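Local coordinates for surface layer protein (Geobacillus stearothermophilus, PDB 2RA1) that assembles with copies of itself into the crystalline surface layer of the bacterial cell and, through this N-terminal part, probably binds cell-wall carbohydrate, at residues P32-V37 with A91-A96; K299-V304 with N321-N326. One frame throughout, in Å; residues are numbered along the deposited sequence.

Contact 1: residues P32-V37 with A91-A96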
loop_
_atom_site.group_PDB
_atom_site.type_symbol
_atom_site.label_atom_id
_atom_site.label_comp_id
_atom_site.label_asym_id
_atom_site.label_seq_id
_atom_site.Cartn_x
_atom_site.Cartn_y
_atom_site.Cartn_z
ATOM N N PRO A 32 42.833 -0.784 -9.888
ATOM C CA PRO A 32 44.002 -1.283 -9.168
ATOM C C PRO A 32 43.612 -1.620 -7.740
ATOM O O PRO A 32 42.503 -1.301 -7.325
ATOM C CB PRO A 32 44.951 -0.079 -9.166
ATOM C CG PRO A 32 44.386 0.873 -10.137
ATOM C CD PRO A 32 42.928 0.657 -10.132
ATOM N N ASP A 33 44.489 -2.288 -7.009
ATOM C CA ASP A 33 44.304 -2.396 -5.576
ATOM C C ASP A 33 44.390 -0.968 -5.037
ATOM O O ASP A 33 45.317 -0.219 -5.387
ATOM C CB ASP A 33 45.397 -3.292 -4.978
ATOM C CG ASP A 33 45.045 -3.817 -3.597
ATOM O OD1 ASP A 33 44.872 -5.037 -3.477
ATOM O OD2 ASP A 33 44.960 -3.032 -2.634
ATOM N N ILE A 34 43.430 -0.574 -4.200
ATOM C CA ILE A 34 43.419 0.794 -3.681
ATOM C C ILE A 34 44.700 1.100 -2.902
ATOM O O ILE A 34 45.087 2.245 -2.754
ATOM C CB ILE A 34 42.198 1.070 -2.780
ATOM C CG1 ILE A 34 42.051 2.582 -2.533
ATOM C CG2 ILE A 34 42.274 0.303 -1.467
ATOM C CD1 ILE A 34 41.755 3.348 -3.805
ATOM N N LYS A 35 45.349 0.060 -2.399
ATOM C CA LYS A 35 46.511 0.234 -1.546
ATOM C C LYS A 35 47.752 0.575 -2.367
ATOM O O LYS A 35 48.652 1.254 -1.875
ATOM C CB LYS A 35 46.744 -1.019 -0.686
ATOM C CG LYS A 35 45.645 -1.278 0.342
ATOM C CD LYS A 35 45.980 -2.454 1.221
ATOM C CE LYS A 35 46.212 -3.714 0.384
ATOM N NZ LYS A 35 44.930 -4.194 -0.234
ATOM N N ASP A 36 47.795 0.100 -3.611
ATOM C CA ASP A 36 48.852 0.480 -4.540
ATOM C C ASP A 36 48.699 1.953 -4.922
ATOM O O ASP A 36 49.689 2.693 -5.040
ATOM C CB ASP A 36 48.820 -0.394 -5.788
ATOM C CG ASP A 36 49.249 -1.821 -5.510
ATOM O OD1 ASP A 36 48.805 -2.730 -6.248
ATOM O OD2 ASP A 36 50.026 -2.036 -4.546
ATOM N N VAL A 37 47.443 2.372 -5.094
ATOM C CA VAL A 37 47.123 3.754 -5.375
ATOM C C VAL A 37 47.459 4.648 -4.180
ATOM O O VAL A 37 47.947 5.758 -4.361
ATOM C CB VAL A 37 45.643 3.929 -5.786
ATOM C CG1 VAL A 37 45.327 5.396 -6.052
ATOM C CG2 VAL A 37 45.323 3.076 -7.015
ATOM N N ALA A 91 43.432 11.982 -5.739
ATOM C CA ALA A 91 42.608 12.141 -4.537
ATOM C C ALA A 91 41.112 11.963 -4.807
ATOM O O ALA A 91 40.409 11.375 -4.001
ATOM C CB ALA A 91 42.877 13.482 -3.863
ATOM N N THR A 92 40.628 12.452 -5.944
ATOM C CA THR A 92 39.219 12.273 -6.270
ATOM C C THR A 92 38.870 10.818 -6.581
ATOM O O THR A 92 37.790 10.339 -6.213
ATOM C CB THR A 92 38.750 13.160 -7.444
ATOM O OG1 THR A 92 39.544 12.900 -8.616
ATOM C CG2 THR A 92 38.778 14.645 -7.052
ATOM N N TYR A 93 39.780 10.139 -7.276
ATOM C CA TYR A 93 39.647 8.721 -7.557
ATOM C C TYR A 93 39.617 7.907 -6.273
ATOM O O TYR A 93 38.753 7.046 -6.107
ATOM C CB TYR A 93 40.795 8.195 -8.420
ATOM C CG TYR A 93 40.753 6.684 -8.500
ATOM C CD1 TYR A 93 40.012 6.052 -9.488
ATOM C CD2 TYR A 93 41.401 5.898 -7.562
ATOM C CE1 TYR A 93 39.947 4.690 -9.563
ATOM C CE2 TYR A 93 41.336 4.514 -7.623
ATOM C CZ TYR A 93 40.601 3.916 -8.622
ATOM O OH TYR A 93 40.506 2.547 -8.708
ATOM N N ILE A 94 40.569 8.169 -5.376
ATOM C CA ILE A 94 40.605 7.445 -4.114
ATOM C C ILE A 94 39.270 7.574 -3.387
ATOM O O ILE A 94 38.671 6.568 -3.005
ATOM C CB ILE A 94 41.780 7.872 -3.213
ATOM C CG1 ILE A 94 43.098 7.358 -3.804
ATOM C CG2 ILE A 94 41.624 7.300 -1.802
ATOM C CD1 ILE A 94 44.344 8.004 -3.197
ATOM N N ASP A 95 38.803 8.813 -3.230
ATOM C CA ASP A 95 37.541 9.116 -2.543
ATOM C C ASP A 95 36.330 8.446 -3.163
ATOM O O ASP A 95 35.417 8.042 -2.460
ATOM C CB ASP A 95 37.290 10.627 -2.530
ATOM C CG ASP A 95 38.265 11.379 -1.635
ATOM O OD1 ASP A 95 39.103 10.745 -0.947
ATOM O OD2 ASP A 95 38.176 12.621 -1.620
ATOM N N ALA A 96 36.324 8.361 -4.488
ATOM C CA ALA A 96 35.218 7.764 -5.222
ATOM C C ALA A 96 35.286 6.247 -5.163
ATOM O O ALA A 96 34.261 5.574 -5.034
ATOM C CB ALA A 96 35.235 8.238 -6.665
HETATM O O HOH W 1 41.256 1.233 -6.414
#

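Contact 2: residues K299-V304 with N321-N326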
loop_
_atom_site.group_PDB
_atom_site.type_symbol
_atom_site.label_atom_id
_atom_site.label_comp_id
_atom_site.label_asym_id
_atom_site.label_seq_id
_atom_site.Cartn_x
_atom_site.Cartn_y
_atom_site.Cartn_z
ATOM N N LYS A 299 -44.696 6.261 6.838
ATOM C CA LYS A 299 -44.411 6.796 8.165
ATOM C C LYS A 299 -42.949 6.677 8.562
ATOM O O LYS A 299 -42.231 5.790 8.110
ATOM C CB LYS A 299 -45.293 6.130 9.225
ATOM C CG LYS A 299 -46.760 6.538 9.160
ATOM C CD LYS A 299 -46.911 8.016 9.447
ATOM C CE LYS A 299 -48.014 8.650 8.623
ATOM N NZ LYS A 299 -47.928 10.148 8.677
ATOM N N THR A 300 -42.516 7.587 9.428
ATOM C CA THR A 300 -41.147 7.603 9.912
ATOM C C THR A 300 -41.137 7.112 11.360
ATOM O O THR A 300 -42.054 7.401 12.144
ATOM C CB THR A 300 -40.535 9.019 9.774
ATOM O OG1 THR A 300 -40.472 9.376 8.383
ATOM C CG2 THR A 300 -39.140 9.070 10.359
ATOM N N TYR A 301 -40.115 6.338 11.706
ATOM C CA TYR A 301 -40.068 5.703 13.013
ATOM C C TYR A 301 -38.750 6.005 13.647
ATOM O O TYR A 301 -37.723 6.040 12.975
ATOM C CB TYR A 301 -40.271 4.175 12.895
ATOM C CG TYR A 301 -41.700 3.809 12.565
ATOM C CD1 TYR A 301 -42.157 3.831 11.249
ATOM C CD2 TYR A 301 -42.606 3.482 13.566
ATOM C CE1 TYR A 301 -43.472 3.522 10.940
ATOM C CE2 TYR A 301 -43.926 3.177 13.265
ATOM C CZ TYR A 301 -44.350 3.199 11.953
ATOM O OH TYR A 301 -45.665 2.900 11.653
ATOM N N THR A 302 -38.770 6.248 14.947
ATOM C CA THR A 302 -37.512 6.466 15.645
ATOM C C THR A 302 -37.132 5.264 16.553
ATOM O O THR A 302 -37.916 4.798 17.380
ATOM C CB THR A 302 -37.441 7.892 16.304
ATOM O OG1 THR A 302 -36.642 7.857 17.484
ATOM C CG2 THR A 302 -38.811 8.397 16.655
ATOM N N VAL A 303 -35.920 4.761 16.336
ATOM C CA VAL A 303 -35.384 3.600 17.026
ATOM C C VAL A 303 -34.320 3.987 18.047
ATOM O O VAL A 303 -33.205 4.369 17.696
ATOM C CB VAL A 303 -34.718 2.645 16.026
ATOM C CG1 VAL A 303 -34.184 1.400 16.744
ATOM C CG2 VAL A 303 -35.693 2.292 14.872
ATOM N N VAL A 304 -34.665 3.865 19.316
ATOM C CA VAL A 304 -33.737 4.160 20.384
ATOM C C VAL A 304 -33.124 2.860 20.942
ATOM O O VAL A 304 -33.828 2.018 21.507
ATOM C CB VAL A 304 -34.447 4.998 21.498
ATOM C CG1 VAL A 304 -33.602 5.097 22.747
ATOM C CG2 VAL A 304 -34.782 6.389 20.973
ATOM N N ASN A 321 -31.917 6.648 16.048
ATOM C CA ASN A 321 -31.772 6.475 14.614
ATOM C C ASN A 321 -33.139 6.213 14.021
ATOM O O ASN A 321 -33.908 5.419 14.562
ATOM C CB ASN A 321 -30.841 5.305 14.315
ATOM C CG ASN A 321 -29.566 5.354 15.129
ATOM O OD1 ASN A 321 -29.599 5.419 16.357
ATOM N ND2 ASN A 321 -28.430 5.315 14.446
ATOM N N GLU A 322 -33.459 6.888 12.925
ATOM C CA GLU A 322 -34.769 6.711 12.308
ATOM C C GLU A 322 -34.708 6.040 10.935
ATOM O O GLU A 322 -33.652 5.940 10.302
ATOM C CB GLU A 322 -35.575 8.029 12.262
ATOM C CG GLU A 322 -34.870 9.225 11.614
ATOM C CD GLU A 322 -35.771 10.468 11.495
ATOM O OE1 GLU A 322 -35.981 10.936 10.346
ATOM O OE2 GLU A 322 -36.260 10.972 12.540
ATOM N N PHE A 323 -35.859 5.535 10.513
ATOM C CA PHE A 323 -36.049 5.047 9.157
ATOM C C PHE A 323 -37.489 5.374 8.809
ATOM O O PHE A 323 -38.294 5.695 9.695
ATOM C CB PHE A 323 -35.806 3.536 9.067
ATOM C CG PHE A 323 -36.805 2.718 9.831
ATOM C CD1 PHE A 323 -38.042 2.408 9.273
ATOM C CD2 PHE A 323 -36.522 2.278 11.115
ATOM C CE1 PHE A 323 -38.976 1.657 9.981
ATOM C CE2 PHE A 323 -37.451 1.535 11.833
ATOM C CZ PHE A 323 -38.681 1.220 11.267
ATOM N N THR A 324 -37.803 5.310 7.522
ATOM C CA THR A 324 -39.128 5.642 7.029
ATOM C C THR A 324 -39.536 4.450 6.223
ATOM O O THR A 324 -38.740 3.942 5.423
ATOM C CB THR A 324 -39.099 6.888 6.102
ATOM O OG1 THR A 324 -38.543 7.999 6.810
ATOM C CG2 THR A 324 -40.505 7.269 5.634
ATOM N N TYR A 325 -40.755 3.979 6.448
ATOM C CA TYR A 325 -41.256 2.803 5.742
ATOM C C TYR A 325 -42.039 3.208 4.499
ATOM O O TYR A 325 -42.982 3.987 4.579
ATOM C CB TYR A 325 -42.118 1.945 6.670
ATOM C CG TYR A 325 -42.789 0.790 5.970
ATOM C CD1 TYR A 325 -42.043 -0.154 5.270
ATOM C CD2 TYR A 325 -44.165 0.641 6.004
ATOM C CE1 TYR A 325 -42.652 -1.206 4.619
ATOM C CE2 TYR A 325 -44.785 -0.403 5.354
ATOM C CZ TYR A 325 -44.027 -1.322 4.665
ATOM O OH TYR A 325 -44.652 -2.357 4.023
ATOM N N ASN A 326 -41.622 2.695 3.347
ATOM C CA ASN A 326 -42.328 2.934 2.094
ATOM C C ASN A 326 -42.577 1.632 1.355
ATOM O O ASN A 326 -41.644 0.916 0.978
ATOM C CB ASN A 326 -41.543 3.877 1.196
ATOM C CG ASN A 326 -41.450 5.273 1.762
ATOM O OD1 ASN A 326 -42.463 5.938 1.976
ATOM N ND2 ASN A 326 -40.226 5.723 2.018
HETATM O O HOH W 2 -30.540 2.889 17.366
#

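Contact 1: residues P32-V37 with A91-A96
Tyr93 reaches across from helix 89-115 and meets Pro32, Ile34 and Val37, the last two on the first turn of helix 34-58. Its CG is anti to the backbone N (chi1 171°), which carries the ring across to Pro32; that residue comes from the opposite direction and sets CD 3.4 Å from Tyr93 OH. Ile34 slides past the ring the opposite way, its CD1 4.0 Å from Tyr93 CE2, and Val37 CG1 comes in obliquely at CD2. A water 2.7 Å from Tyr93 OH donates to Pro32 O over 3.0 Å. Tyr21 of helix 3-28 stacks on the same ring, and Pro32 and Val37 also touch that helix. At the next residue, Ile94 and Val37 slide past each other in opposite directions, Ile94 CG1 lying 3.7 Å from Val37 CG1, while Ile34 CD1 lies 4.2 Å from Ile94 CG1. Away from this interface, Asp33 caps its helix: OD2 accepts from Lys35 N on its anti lone pair and forms a salt bridge with Lys35 NZ on the syn one. With no direct hydrogen bond between the segments, apolar contact and one bridging water hold them, the tyrosine hydroxyl being the polar end of an otherwise apolar joint in the all-helical N-terminal part.

Contact 2: residues K299-V304 with N321-N326
Lys299 O accepts a hydrogen bond from Tyr325 N over 2.9 Å. The antiparallel ladder begins with Thr300, which forms a non-hydrogen-bonded pair with Thr324, and their OG1 atoms share a 2.8 Å hydrogen bond; each hydroxyl stands beside its own backbone N (chi1 -63° in Thr300, -58° in Thr324). The CG2 of Thr300 also rests against the carboxylate of Glu322, whose OE2 pairs with Lys267. Tyr301 and Phe323 follow as a hydrogen-bonded pair, with Tyr301 N 2.8 Å from Phe323 O. Tyr301 CB sits over one face of the Phe323 ring, offset toward its rim, 3.7 Å from Phe323 CZ. The two rings are near parallel, yet slid so far apart that they barely overlap. Thr302 pairs with Glu322 on the same face as the two threonines. Val303 pairs with Asn321 next, the Val303 N to Asn321 O bond being 2.8 Å, and Val303 CG2 meets the edge of the Phe323 ring, 3.6 Å from Phe323 CE2. Were Phe323 replaced by an alanine, Tyr301 CB and Val303 CG2 would probably lose their aromatic partner and a gap would be likely to open toward Val236 and Phe244. Such a pairing, with Tyr301, Phe323 and Val303 on the face that meets strand 233-240 and Phe244, and Thr300, Thr302, Glu322 and Thr324 on the other, is characteristic of the antiparallel sheets of Ig-like beta domains.

In the fold
Contact 1 and contact 2 lie in separate parts of an elongated molecule, on opposite sides of the chain's centre. Their centres are 82 Å apart and their nearest atoms about 66 Å, so neither touches the other. Along the chain they come in series: 32-37 with 91-96 is complete before 299-304 begins, with the remaining helices and the first five strands of the Ig-like sheet in between. The first joins helices of the N-terminal, all-helical part, the region probably concerned with sugar binding; the second pairs two strands, 319-324 being one of the two outermost, in the Ig-like domain. One holds by side chains and a water, the other chiefly by backbone hydrogen bonds.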